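Local coordinates for protein GDP-mannose-dependent alpha-(1-6)-phosphatidylinositol monomannoside mannosyltransferase (Corynebacterium glutamicum, PDB 3OKP) that belongs to the GT-B class of glycosyltransferases, a mannosyltransferase with two Rossmann-like domains that binds guanosine-5'-diphosphate-alpha-D-mannose on its C-terminal domain, facing the cleft, at residues 7-12 and 89-94; 41-46 and 60-65; 166-171 and 366-371; 199-204 and 230-235; 208-213 and 286-291. One frame throughout, in Å; residues are numbered along the deposited sequence. Where two conformers were deposited one is given.

Interaction 1 of 5, residues 7-12 and 89-94; sequences TLVVTN and NVWFGA
Val10 lies along the ring of Phe92, its CB 3.8 Å from Phe92 CD1 and its CG1 reaching CE1 as well, the two side chains lying side by side and pointing the same way. Its other methyl, Val10 CG2, turns back along the sheet to Val90 CG1 at 4.0 Å. Helix 72-84 packs on Leu8, Val10 and Val90 through Ile81, Ile82 and Met78, while Phe92 also touches Val113. The opposite face carries Thr7, Val9, Asn89 and Trp91. Here Val9 CG2 comes within 3.8 Å of Trp91 CE3, at the benzo part of the indole, while the Trp91 NE1 end bonds to Ser116. Further back, Asn89 ND2 donates to Thr7 OG1 over 3.1 Å, nearly straight at 167°, with the hydroxyl oxygen in the amide plane of Asn89. With CG set beside its own backbone N (chi1 -50°), Asn89 brings the amide to the hydroxyl; it also bonds to Arg5 and to the carbonyl of Leu376. Strands 7-11 and 89-92 are neighbours in the parallel sheet of the N-terminal Rossmann-like domain, joined by Leu8 N to Asn89 O (2.8 Å), Trp91 N to Leu8 O and Val10 N to Trp91 O. Gly93 N closes the run on Val10 O at 3.2 Å. Thr7 and Val9 turn their backbone bonds to strand 37-42, leaving a buried, largely apolar contact whose one polar side-chain pair is held by bonds of its own.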
# COMPACT_ATOMS: atom_id res chain seq x y z
N THR A 7 18.86 11.17 9.93
CA THR A 7 17.42 11.41 9.90
C THR A 7 16.73 11.01 11.20
O THR A 7 16.94 9.91 11.71
CB THR A 7 16.75 10.66 8.72
OG1 THR A 7 17.40 11.00 7.49
CG2 THR A 7 15.26 11.01 8.62
N LEU A 8 15.92 11.92 11.73
CA LEU A 8 15.01 11.61 12.82
C LEU A 8 13.61 11.41 12.26
O LEU A 8 13.05 12.31 11.63
CB LEU A 8 15.01 12.72 13.88
CG LEU A 8 14.07 12.57 15.08
CD1 LEU A 8 14.47 11.40 15.98
CD2 LEU A 8 14.01 13.87 15.88
N VAL A 9 13.06 10.22 12.48
CA VAL A 9 11.69 9.90 12.07
C VAL A 9 10.75 10.16 13.24
O VAL A 9 10.88 9.54 14.30
CB VAL A 9 11.56 8.42 11.59
CG1 VAL A 9 10.15 8.13 11.10
CG2 VAL A 9 12.58 8.12 10.48
N VAL A 10 9.81 11.08 13.04
CA VAL A 10 8.87 11.50 14.08
C VAL A 10 7.49 10.94 13.72
O VAL A 10 6.93 11.28 12.68
CB VAL A 10 8.81 13.04 14.21
CG1 VAL A 10 7.77 13.47 15.25
CG2 VAL A 10 10.18 13.60 14.56
N THR A 11 6.95 10.09 14.59
CA THR A 11 5.75 9.33 14.24
C THR A 11 4.93 8.81 15.42
O THR A 11 5.47 8.39 16.44
CB THR A 11 6.11 8.14 13.28
OG1 THR A 11 4.93 7.45 12.88
CG2 THR A 11 7.09 7.16 13.93
N ASN A 12 3.61 8.86 15.25
CA ASN A 12 2.68 8.19 16.15
C ASN A 12 2.40 6.76 15.65
O ASN A 12 1.74 5.98 16.34
CB ASN A 12 1.37 8.98 16.24
CG ASN A 12 0.43 8.45 17.31
OD1 ASN A 12 0.82 8.26 18.46
ND2 ASN A 12 -0.81 8.20 16.93
N ASN A 89 18.04 15.65 8.86
CA ASN A 89 16.69 15.54 8.31
C ASN A 89 15.68 15.19 9.39
O ASN A 89 15.93 14.32 10.22
CB ASN A 89 16.61 14.46 7.23
CG ASN A 89 17.68 14.59 6.17
OD1 ASN A 89 17.86 15.64 5.56
ND2 ASN A 89 18.40 13.50 5.93
N VAL A 90 14.53 15.85 9.36
CA VAL A 90 13.39 15.46 10.19
C VAL A 90 12.27 14.97 9.27
O VAL A 90 11.77 15.72 8.43
CB VAL A 90 12.92 16.61 11.11
CG1 VAL A 90 11.64 16.23 11.86
CG2 VAL A 90 14.01 16.99 12.08
N TRP A 91 11.91 13.70 9.44
CA TRP A 91 10.91 13.07 8.60
C TRP A 91 9.67 12.72 9.42
O TRP A 91 9.70 11.83 10.27
CB TRP A 91 11.51 11.82 7.93
CG TRP A 91 10.58 11.05 7.02
CD1 TRP A 91 9.44 11.51 6.41
CD2 TRP A 91 10.74 9.69 6.59
NE1 TRP A 91 8.88 10.51 5.65
CE2 TRP A 91 9.65 9.38 5.74
CE3 TRP A 91 11.69 8.69 6.85
CZ2 TRP A 91 9.49 8.13 5.14
CZ3 TRP A 91 11.53 7.44 6.26
CH2 TRP A 91 10.43 7.17 5.42
N PHE A 92 8.58 13.44 9.16
CA PHE A 92 7.29 13.11 9.75
C PHE A 92 6.65 12.01 8.91
O PHE A 92 6.25 12.25 7.76
CB PHE A 92 6.39 14.35 9.83
CG PHE A 92 6.94 15.45 10.71
CD1 PHE A 92 6.76 15.41 12.09
CD2 PHE A 92 7.64 16.51 10.15
CE1 PHE A 92 7.28 16.42 12.90
CE2 PHE A 92 8.16 17.52 10.96
CZ PHE A 92 7.98 17.47 12.34
N GLY A 93 6.58 10.81 9.49
CA GLY A 93 6.08 9.62 8.80
C GLY A 93 4.67 9.78 8.26
O GLY A 93 4.31 9.17 7.25
N ALA A 94 3.88 10.59 8.95
CA ALA A 94 2.56 10.99 8.50
C ALA A 94 2.45 12.49 8.69
O ALA A 94 2.74 13.00 9.78
CB ALA A 94 1.47 10.24 9.27

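Interaction 2 of 5, residues 41-46 and 60-65; sequences ASTQNA and VIRWPR
At the exit of the beta-alpha-beta unit made by strand 37-42, helix 46-53 and strand 59-63, Arg62 folds back over the neighbouring strand and puts NH1 on Ser42 O at 2.9 Å. The bend is at chi2 (-76°), beyond which the chain is extended; the carbonyl oxygen sits almost exactly in the guanidinium plane, although the bond is bent, 145° at the hydrogen. A water lies at the same guanidinium edge, 2.7 Å from Arg62 NH1, which donates to it, and links on to Gln44 OE1. Arg62 is fixed from other directions too: NE forms a salt bridge with Asp53, and NH2 reaches the carbonyl of Pro15. Behind this polar end the two strands pair in parallel at the edge of the N-terminal sheet, strand 59-63 being outermost, with Ala41 N on Ile61 O at 3.1 Å and Trp63 N on Ala41 O at 2.7 Å. Past Ala41 the regular pairing gives way to two bonds from Thr43. Thr43 OG1 donates to Trp63 O over 2.8 Å, approaching from well above the carbonyl plane, while resting 3.3 Å from Arg62 CB. Thr43 N turns to Arg65 O at 2.9 Å instead. Ser42 CB packs against that same Arg65 oxygen, whereas Ser42 OG bonds to Asn12 and receives Gln44 NE2 at 2.9 Å, donated from within the amide plane.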
# COMPACT_ATOMS: atom_id res chain seq x y z
N ALA A 41 9.07 7.85 18.57
CA ALA A 41 7.74 7.26 18.42
C ALA A 41 6.96 7.18 19.74
O ALA A 41 7.54 7.04 20.81
CB ALA A 41 7.84 5.87 17.79
N SER A 42 5.63 7.28 19.63
CA SER A 42 4.74 7.07 20.78
C SER A 42 4.82 5.63 21.30
O SER A 42 5.38 4.75 20.64
CB SER A 42 3.30 7.42 20.40
OG SER A 42 2.87 6.65 19.29
N THR A 43 4.24 5.40 22.48
CA THR A 43 4.28 4.09 23.12
C THR A 43 2.87 3.65 23.54
O THR A 43 2.22 4.32 24.34
CB THR A 43 5.20 4.10 24.37
OG1 THR A 43 6.44 4.74 24.05
CG2 THR A 43 5.47 2.68 24.86
N GLN A 44 2.42 2.53 22.99
CA GLN A 44 1.08 2.02 23.28
C GLN A 44 1.10 0.99 24.41
O GLN A 44 0.24 1.00 25.28
CB GLN A 44 0.43 1.44 22.02
CG GLN A 44 -0.02 2.50 21.00
CD GLN A 44 1.12 3.05 20.16
OE1 GLN A 44 1.89 2.30 19.56
NE2 GLN A 44 1.23 4.38 20.11
N ASN A 45 2.10 0.10 24.37
CA ASN A 45 2.37 -0.83 25.46
C ASN A 45 3.88 -0.90 25.69
O ASN A 45 4.64 -1.28 24.79
CB ASN A 45 1.78 -2.22 25.16
CG ASN A 45 1.96 -3.19 26.32
OD1 ASN A 45 3.05 -3.73 26.53
ND2 ASN A 45 0.89 -3.43 27.06
N ALA A 46 4.30 -0.53 26.90
CA ALA A 46 5.72 -0.36 27.23
C ALA A 46 6.59 -1.60 27.03
O ALA A 46 7.62 -1.53 26.36
CB ALA A 46 5.88 0.18 28.65
N VAL A 60 15.50 3.56 18.62
CA VAL A 60 14.13 4.07 18.79
C VAL A 60 14.03 4.75 20.15
O VAL A 60 14.28 4.14 21.19
CB VAL A 60 13.07 2.94 18.68
CG1 VAL A 60 11.65 3.49 18.87
CG2 VAL A 60 13.18 2.22 17.34
N ILE A 61 13.69 6.04 20.13
CA ILE A 61 13.44 6.80 21.35
C ILE A 61 11.93 6.86 21.57
O ILE A 61 11.20 7.46 20.77
CB ILE A 61 14.04 8.23 21.28
CG1 ILE A 61 15.56 8.16 21.04
CG2 ILE A 61 13.71 9.03 22.55
CD1 ILE A 61 16.19 9.46 20.59
N ARG A 62 11.47 6.22 22.64
CA ARG A 62 10.04 6.10 22.91
C ARG A 62 9.49 7.26 23.73
O ARG A 62 9.98 7.57 24.82
CB ARG A 62 9.73 4.76 23.58
CG ARG A 62 9.91 3.53 22.68
CD ARG A 62 8.77 3.38 21.68
NE ARG A 62 8.92 2.17 20.86
CZ ARG A 62 8.02 1.73 19.99
NH1 ARG A 62 6.88 2.39 19.80
NH2 ARG A 62 8.26 0.63 19.30
N TRP A 63 8.47 7.91 23.17
CA TRP A 63 7.71 8.95 23.85
C TRP A 63 6.68 8.25 24.75
O TRP A 63 5.85 7.48 24.25
CB TRP A 63 7.05 9.86 22.80
CG TRP A 63 6.30 11.07 23.31
CD1 TRP A 63 4.99 11.39 23.05
CD2 TRP A 63 6.82 12.15 24.12
NE1 TRP A 63 4.66 12.58 23.66
CE2 TRP A 63 5.76 13.06 24.32
CE3 TRP A 63 8.06 12.42 24.70
CZ2 TRP A 63 5.91 14.23 25.08
CZ3 TRP A 63 8.21 13.58 25.46
CH2 TRP A 63 7.14 14.47 25.64
N PRO A 64 6.74 8.49 26.08
CA PRO A 64 5.93 7.73 27.04
C PRO A 64 4.44 8.13 27.05
O PRO A 64 3.81 8.15 28.11
CB PRO A 64 6.58 8.07 28.39
CG PRO A 64 7.11 9.45 28.19
CD PRO A 64 7.58 9.50 26.75
N ARG A 65 3.91 8.43 25.87
CA ARG A 65 2.50 8.76 25.69
C ARG A 65 1.89 7.83 24.65
O ARG A 65 2.53 7.46 23.67
CB ARG A 65 2.34 10.21 25.23
CG ARG A 65 2.50 11.26 26.33
CD ARG A 65 1.26 11.30 27.23
NE ARG A 65 1.06 12.60 27.86
CZ ARG A 65 1.60 12.97 29.02
NH1 ARG A 65 1.35 14.18 29.51
NH2 ARG A 65 2.40 12.15 29.68
O HOH W 1 4.45 1.86 18.63

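Interaction 3 of 5, residues 166-171 and 366-371; sequences EHLPSG and EIMGER
The His167 ring and the Arg371 guanidinium stand with their planes 54° apart, the edge of the guanidinium turned to the ring's ND1-CE1 side. Over the centre of one face of the His167 imidazole sits Pro169 CD, 3.4 Å above the plane; the Tyr146 ring also meets His167, and NE2 bonds to Ile147 O. This is where the C-terminal helix 365-377 of the GT-B fold packs on the N-terminal domain, at the end of strand 164-167, an outermost strand of its sheet. The extended Arg371 chain delivers NH1 to His167 O in a bent bond of 3.2 Å (137° at the hydrogen), the donor standing above the carbonyl plane rather than on a lone pair. Arg371 CB meanwhile runs past Leu168 CD1 at 3.9 Å. Bends at chi2 and chi3 of Met368 curl Met368 CE against Pro169 CD at 3.4 Å, tighter than usual for two carbons. CE also touches Leu168 CD1 and approaches Pro169 O, a buried carbonyl oxygen without a polar partner in the model. Phe28 of helix 20-29 touches both Leu168 and Met368. Further along, Met368 CG lies 3.7 Å from Gly171 CA.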
# COMPACT_ATOMS: atom_id res chain seq x y z
N GLU A 166 7.41 14.75 -4.01
CA GLU A 166 8.14 13.55 -4.42
C GLU A 166 7.29 12.29 -4.29
O GLU A 166 6.63 12.07 -3.27
CB GLU A 166 9.42 13.39 -3.58
CG GLU A 166 10.45 14.50 -3.76
CD GLU A 166 11.29 14.35 -5.03
OE1 GLU A 166 11.23 13.29 -5.68
OE2 GLU A 166 12.01 15.31 -5.37
N HIS A 167 7.29 11.47 -5.34
CA HIS A 167 6.54 10.22 -5.36
C HIS A 167 7.22 9.15 -4.51
O HIS A 167 8.29 8.65 -4.87
CB HIS A 167 6.35 9.74 -6.81
CG HIS A 167 5.41 8.58 -6.96
ND1 HIS A 167 5.68 7.49 -7.76
CD2 HIS A 167 4.19 8.34 -6.41
CE1 HIS A 167 4.68 6.64 -7.70
NE2 HIS A 167 3.76 7.12 -6.89
N LEU A 168 6.62 8.83 -3.37
CA LEU A 168 7.17 7.81 -2.48
C LEU A 168 6.10 6.83 -1.97
O LEU A 168 5.72 6.87 -0.79
CB LEU A 168 7.95 8.44 -1.31
CG LEU A 168 8.97 7.56 -0.58
CD1 LEU A 168 10.16 7.23 -1.46
CD2 LEU A 168 9.42 8.20 0.72
N PRO A 169 5.59 5.97 -2.87
CA PRO A 169 4.66 4.92 -2.47
C PRO A 169 5.39 3.77 -1.80
O PRO A 169 6.62 3.69 -1.88
CB PRO A 169 4.07 4.46 -3.80
CG PRO A 169 5.17 4.69 -4.77
CD PRO A 169 5.84 5.95 -4.33
N SER A 170 4.64 2.87 -1.17
CA SER A 170 5.20 1.63 -0.66
C SER A 170 5.84 0.82 -1.79
O SER A 170 5.40 0.89 -2.94
CB SER A 170 4.10 0.79 0.01
OG SER A 170 4.61 -0.45 0.47
N GLY A 171 6.89 0.08 -1.45
CA GLY A 171 7.44 -0.91 -2.36
C GLY A 171 6.78 -2.26 -2.13
O GLY A 171 5.90 -2.39 -1.29
N GLU A 366 14.09 -2.39 -3.05
CA GLU A 366 15.42 -1.95 -3.49
C GLU A 366 15.33 -0.65 -4.29
O GLU A 366 16.09 0.29 -4.04
CB GLU A 366 16.10 -3.04 -4.32
CG GLU A 366 16.73 -4.18 -3.50
CD GLU A 366 15.71 -5.19 -2.98
OE1 GLU A 366 14.54 -5.17 -3.41
OE2 GLU A 366 16.11 -6.03 -2.13
N ILE A 367 14.39 -0.62 -5.23
CA ILE A 367 14.12 0.57 -6.04
C ILE A 367 13.59 1.72 -5.17
O ILE A 367 14.10 2.84 -5.25
CB ILE A 367 13.12 0.26 -7.20
CG1 ILE A 367 13.75 -0.70 -8.23
CG2 ILE A 367 12.61 1.55 -7.86
CD1 ILE A 367 15.00 -0.18 -8.95
N MET A 368 12.58 1.43 -4.35
CA MET A 368 11.96 2.45 -3.50
C MET A 368 12.91 2.95 -2.42
O MET A 368 12.91 4.13 -2.08
CB MET A 368 10.65 1.95 -2.89
CG MET A 368 9.51 1.75 -3.90
SD MET A 368 9.21 3.13 -5.04
CE MET A 368 8.92 4.48 -3.91
N GLY A 369 13.71 2.03 -1.87
CA GLY A 369 14.75 2.38 -0.91
C GLY A 369 15.75 3.38 -1.47
O GLY A 369 16.17 4.30 -0.76
N GLU A 370 16.11 3.20 -2.74
CA GLU A 370 16.99 4.14 -3.44
C GLU A 370 16.36 5.52 -3.57
O GLU A 370 17.04 6.54 -3.41
CB GLU A 370 17.38 3.60 -4.82
CG GLU A 370 18.45 2.52 -4.77
N ARG A 371 15.05 5.56 -3.86
CA ARG A 371 14.29 6.81 -3.90
C ARG A 371 14.35 7.55 -2.56
O ARG A 371 14.54 8.76 -2.53
CB ARG A 371 12.83 6.56 -4.28
CG ARG A 371 12.60 6.24 -5.76
CD ARG A 371 11.11 6.32 -6.06
NE ARG A 371 10.78 5.94 -7.43
CZ ARG A 371 9.55 5.99 -7.94
NH1 ARG A 371 8.53 6.40 -7.20
NH2 ARG A 371 9.33 5.62 -9.20

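Interaction 4 of 5, residues 199-204 and 230-235; sequences PVIACN and AQLLIV
Both backbone polar atoms of Ile201 bond to the neighbouring strand: Ile201 N donates to Gln231 O and Ile201 O accepts from Leu233 N, each 2.8 Å long and both nearly straight at 176°. Strands 200-204 and 231-235 are the two strands of a beta-alpha-beta unit, with helix 213-226 between them, in the parallel sheet of the C-terminal Rossmann-like domain. The pairing starts at Pro199 O with Gln231 N and runs on through Cys203 N to Leu233 O, ending with Val235 N on Cys203 O at 2.9 Å. On one face Val200 CG1 presses on Leu233 CD1 at 3.6 Å, Leu233 CG lying anti to its carbonyl carbon (chi1 -54°). On the other, Ile201 CG2 meets Leu232 CD1 at 3.9 Å. The next shell holds these layers in place: Leu216 and Met220 of helix 213-226 lie against Leu232, Thr269 of helix 263-272 against Leu233. Gln231 leads its amide off to Lys256 and the carbonyl of Gln253. At the C-terminal end Val235 touches guanosine-5'-diphosphate-alpha-D-mannose, and beside it the buried Asn204 OD1, which has no polar partner in the model, lies 3.2 Å from Val235 CB.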
# COMPACT_ATOMS: atom_id res chain seq x y z
N PRO A 199 -9.37 -23.14 -13.94
CA PRO A 199 -9.25 -21.70 -14.12
C PRO A 199 -9.44 -21.00 -12.77
O PRO A 199 -10.47 -21.19 -12.12
CB PRO A 199 -10.40 -21.35 -15.08
CG PRO A 199 -10.93 -22.67 -15.58
CD PRO A 199 -10.63 -23.65 -14.49
N VAL A 200 -8.43 -20.24 -12.35
CA VAL A 200 -8.44 -19.65 -11.02
C VAL A 200 -8.27 -18.13 -11.08
O VAL A 200 -7.27 -17.62 -11.60
CB VAL A 200 -7.33 -20.26 -10.11
CG1 VAL A 200 -7.29 -19.56 -8.76
CG2 VAL A 200 -7.56 -21.76 -9.92
N ILE A 201 -9.27 -17.43 -10.56
CA ILE A 201 -9.24 -15.97 -10.41
C ILE A 201 -9.13 -15.65 -8.93
O ILE A 201 -9.96 -16.08 -8.12
CB ILE A 201 -10.52 -15.30 -10.98
CG1 ILE A 201 -10.80 -15.76 -12.42
CG2 ILE A 201 -10.41 -13.77 -10.88
CD1 ILE A 201 -12.26 -15.63 -12.85
N ALA A 202 -8.09 -14.92 -8.56
CA ALA A 202 -7.85 -14.56 -7.16
C ALA A 202 -8.15 -13.09 -6.89
O ALA A 202 -7.76 -12.22 -7.66
CB ALA A 202 -6.43 -14.91 -6.75
N CYS A 203 -8.85 -12.84 -5.79
CA CYS A 203 -9.05 -11.49 -5.29
C CYS A 203 -8.67 -11.41 -3.82
O CYS A 203 -9.43 -11.86 -2.95
CB CYS A 203 -10.50 -11.02 -5.50
SG CYS A 203 -10.80 -9.31 -4.92
N ASN A 204 -7.49 -10.87 -3.56
CA ASN A 204 -7.04 -10.59 -2.19
C ASN A 204 -7.32 -9.14 -1.88
O ASN A 204 -6.86 -8.24 -2.60
CB ASN A 204 -5.54 -10.87 -2.02
CG ASN A 204 -5.12 -12.22 -2.58
OD1 ASN A 204 -5.90 -13.17 -2.60
ND2 ASN A 204 -3.88 -12.30 -3.05
N ALA A 230 -14.40 -22.74 -13.61
CA ALA A 230 -13.72 -21.52 -13.17
C ALA A 230 -14.02 -21.20 -11.71
O ALA A 230 -15.17 -21.26 -11.27
CB ALA A 230 -14.10 -20.34 -14.05
N GLN A 231 -12.98 -20.86 -10.96
CA GLN A 231 -13.11 -20.59 -9.53
C GLN A 231 -12.67 -19.17 -9.20
O GLN A 231 -11.56 -18.75 -9.55
CB GLN A 231 -12.29 -21.58 -8.70
CG GLN A 231 -12.74 -23.04 -8.82
CD GLN A 231 -14.11 -23.30 -8.20
OE1 GLN A 231 -14.47 -22.69 -7.19
NE2 GLN A 231 -14.86 -24.21 -8.80
N LEU A 232 -13.57 -18.44 -8.54
CA LEU A 232 -13.24 -17.14 -7.98
C LEU A 232 -12.92 -17.31 -6.50
O LEU A 232 -13.77 -17.72 -5.70
CB LEU A 232 -14.41 -16.15 -8.16
CG LEU A 232 -14.29 -14.76 -7.51
CD1 LEU A 232 -13.08 -13.98 -8.02
CD2 LEU A 232 -15.57 -13.97 -7.73
N LEU A 233 -11.67 -17.00 -6.15
CA LEU A 233 -11.23 -17.11 -4.77
C LEU A 233 -11.25 -15.74 -4.11
O LEU A 233 -10.51 -14.83 -4.50
CB LEU A 233 -9.82 -17.72 -4.68
CG LEU A 233 -9.58 -19.06 -5.37
CD1 LEU A 233 -8.12 -19.45 -5.22
CD2 LEU A 233 -10.48 -20.16 -4.82
N ILE A 234 -12.12 -15.59 -3.12
CA ILE A 234 -12.22 -14.36 -2.37
C ILE A 234 -11.44 -14.52 -1.07
O ILE A 234 -11.85 -15.23 -0.14
CB ILE A 234 -13.70 -13.94 -2.15
CG1 ILE A 234 -14.34 -13.60 -3.50
CG2 ILE A 234 -13.80 -12.76 -1.20
CD1 ILE A 234 -15.86 -13.58 -3.50
N VAL A 235 -10.27 -13.87 -1.03
CA VAL A 235 -9.35 -13.96 0.10
C VAL A 235 -9.40 -12.67 0.90
O VAL A 235 -9.15 -11.58 0.37
CB VAL A 235 -7.90 -14.26 -0.36
CG1 VAL A 235 -6.94 -14.32 0.83
CG2 VAL A 235 -7.84 -15.57 -1.15

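Interaction 5 of 5, residues 208-213 and 286-291; sequences VPRKGQ and GLDVEG. With GDD (guanosine-5'-diphosphate-alpha-D-mannose), chain B.
Glu290 OE1 is gripped by two cationic side chains. Lys211 NZ donates to Glu290 OE1 at 2.9 Å, on the syn lone pair, and Arg210 NH1 pairs with it from above the carboxylate plane in a salt bridge whose modelled length is doubtfully short. Val289 O lies over the centre of one face of the Arg210 guanidinium, with Lys211 CE toward the rim of the other. Asp288, modelled in two conformers, sets OD1 3.3 Å from Arg210 NE in the conformer described, and its OD2 shares a water with Arg210 N. Lys211 NZ also bonds to O3B of guanosine-5'-diphosphate-alpha-D-mannose at 2.8 Å, and weakly to its O3A. Arg210 NH2 stands 3.3 Å from O3B of the same ligand. These two loops of the C-terminal domain therefore build one side of the diphosphate pocket, where Glu290 probably positions both basic side chains, whose positive charge would offset the negative charge of the phosphates.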
# COMPACT_ATOMS: atom_id res chain seq x y z
N VAL A 208 -14.86 -5.08 1.61
CA VAL A 208 -15.64 -3.84 1.65
C VAL A 208 -16.15 -3.54 0.23
O VAL A 208 -15.52 -3.95 -0.74
CB VAL A 208 -14.84 -2.63 2.24
CG1 VAL A 208 -14.51 -2.85 3.72
CG2 VAL A 208 -13.56 -2.35 1.44
N PRO A 209 -17.30 -2.83 0.12
CA PRO A 209 -17.92 -2.59 -1.20
C PRO A 209 -16.97 -2.09 -2.30
O PRO A 209 -17.03 -2.60 -3.42
CB PRO A 209 -18.98 -1.53 -0.89
CG PRO A 209 -19.35 -1.78 0.51
CD PRO A 209 -18.10 -2.25 1.21
N ARG A 210 -16.10 -1.14 -1.97
CA ARG A 210 -15.30 -0.47 -3.00
C ARG A 210 -14.26 -1.35 -3.71
O ARG A 210 -13.79 -1.00 -4.79
CB ARG A 210 -14.65 0.81 -2.45
CG ARG A 210 -13.46 0.60 -1.52
CD ARG A 210 -12.76 1.92 -1.23
NE ARG A 210 -11.58 1.77 -0.38
CZ ARG A 210 -10.36 1.50 -0.84
NH1 ARG A 210 -10.17 1.35 -2.14
NH2 ARG A 210 -9.35 1.36 0.00
N LYS A 211 -13.93 -2.50 -3.11
CA LYS A 211 -12.93 -3.40 -3.68
C LYS A 211 -13.45 -4.20 -4.88
O LYS A 211 -12.68 -4.79 -5.64
CB LYS A 211 -12.37 -4.34 -2.60
CG LYS A 211 -11.69 -3.63 -1.43
CD LYS A 211 -10.32 -3.07 -1.80
CE LYS A 211 -9.65 -2.44 -0.59
NZ LYS A 211 -8.28 -1.94 -0.92
N GLY A 212 -14.77 -4.22 -5.05
CA GLY A 212 -15.38 -4.81 -6.23
C GLY A 212 -15.44 -6.32 -6.27
O GLY A 212 -15.49 -6.91 -7.36
N GLN A 213 -15.42 -6.96 -5.10
CA GLN A 213 -15.73 -8.39 -5.02
C GLN A 213 -17.16 -8.62 -5.50
O GLN A 213 -17.45 -9.64 -6.13
CB GLN A 213 -15.58 -8.94 -3.59
CG GLN A 213 -14.16 -8.96 -3.04
CD GLN A 213 -13.82 -7.75 -2.20
OE1 GLN A 213 -14.62 -6.81 -2.08
NE2 GLN A 213 -12.64 -7.75 -1.60
N GLY A 286 -16.61 10.32 -3.40
CA GLY A 286 -15.24 10.61 -3.84
C GLY A 286 -14.18 10.41 -2.77
O GLY A 286 -12.98 10.53 -3.05
N LEU A 287 -14.61 10.09 -1.55
CA LEU A 287 -13.70 9.94 -0.41
C LEU A 287 -13.30 8.48 -0.13
O LEU A 287 -12.24 8.23 0.46
CB LEU A 287 -14.30 10.59 0.84
CG LEU A 287 -13.96 12.05 1.18
CD1 LEU A 287 -13.49 12.89 -0.01
CD2 LEU A 287 -15.14 12.72 1.88
N ASP A 288 -14.15 7.54 -0.54
CA ASP A 288 -13.85 6.12 -0.44
C ASP A 288 -13.14 5.70 -1.73
O ASP A 288 -13.78 5.32 -2.72
CB ASP A 288 -15.13 5.33 -0.21
CG ASP A 288 -14.88 3.94 0.34
OD1 ASP A 288 -13.86 3.74 1.03
OD2 ASP A 288 -15.71 3.05 0.08
N VAL A 289 -11.81 5.78 -1.72
CA VAL A 289 -11.02 5.63 -2.93
C VAL A 289 -9.77 4.77 -2.72
O VAL A 289 -9.21 4.72 -1.62
CB VAL A 289 -10.65 7.05 -3.48
CG1 VAL A 289 -9.66 7.78 -2.56
CG2 VAL A 289 -10.13 6.98 -4.90
N GLU A 290 -9.35 4.09 -3.79
CA GLU A 290 -8.12 3.32 -3.78
C GLU A 290 -6.94 4.25 -4.00
O GLU A 290 -6.73 4.76 -5.10
CB GLU A 290 -8.18 2.23 -4.87
CG GLU A 290 -7.12 1.14 -4.73
CD GLU A 290 -7.28 0.32 -3.45
OE1 GLU A 290 -8.40 -0.12 -3.14
OE2 GLU A 290 -6.26 0.12 -2.76
N GLY A 291 -6.18 4.49 -2.93
CA GLY A 291 -5.04 5.40 -2.97
C GLY A 291 -3.98 4.95 -3.96
O GLY A 291 -3.47 5.75 -4.74
N2 GDD B . -2.16 -12.03 5.38
C2 GDD B . -3.19 -11.55 4.64
N1 GDD B . -4.32 -12.28 4.50
N3 GDD B . -3.07 -10.34 4.04
C4 GDD B . -4.09 -9.84 3.29
C5 GDD B . -5.26 -10.58 3.14
C6 GDD B . -5.36 -11.82 3.77
O6 GDD B . -6.40 -12.50 3.65
N7 GDD B . -6.09 -9.86 2.36
C8 GDD B . -5.46 -8.71 2.04
N9 GDD B . -4.24 -8.70 2.61
C1' GDD B . -3.21 -7.64 2.51
C2' GDD B . -2.61 -7.60 1.11
O2' GDD B . -1.56 -8.55 0.95
C3' GDD B . -2.13 -6.17 0.99
O3' GDD B . -0.77 -6.07 1.42
C4' GDD B . -3.03 -5.37 1.94
O4' GDD B . -3.72 -6.33 2.75
C5' GDD B . -4.04 -4.52 1.17
O5' GDD B . -3.54 -3.19 0.98
PA GDD B . -4.00 -2.34 -0.10
O1A GDD B . -3.26 -1.33 -0.17
O2A GDD B . -3.96 -2.95 -1.19
O3A GDD B . -5.37 -1.90 0.13
PB GDD B . -5.85 -1.27 1.34
O2B GDD B . -4.99 -0.51 1.83
O3B GDD B . -6.88 -0.61 1.08
O1B GDD B . -6.21 -2.28 2.31
O HOH W 2 -15.94 0.40 0.63

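Overall arrangement
Interactions 1, 2 and 3 all reach the seven-stranded parallel sheet of the N-terminal domain, while interactions 4 and 5 belong to the C-terminal domain, a two-domain layout characteristic of GT-B enzymes. Interaction 2 is nested within the chain loop closed by interaction 1, and the two touch through Asn12 and Ser42, centres about 14 Å apart, on neighbouring strands 7-11 and 37-42. Interaction 3 encloses both later contacts along the chain, because its second segment is the C-terminal helix returning to the first domain. Interactions 4 and 5 alternate in sequence, lie about 19 Å apart between centres, and meet through Gln213. The centres of interactions 1 and 4 are about 39 Å apart, with guanosine-5'-diphosphate-alpha-D-mannose bound on the C-terminal domain, facing the cleft.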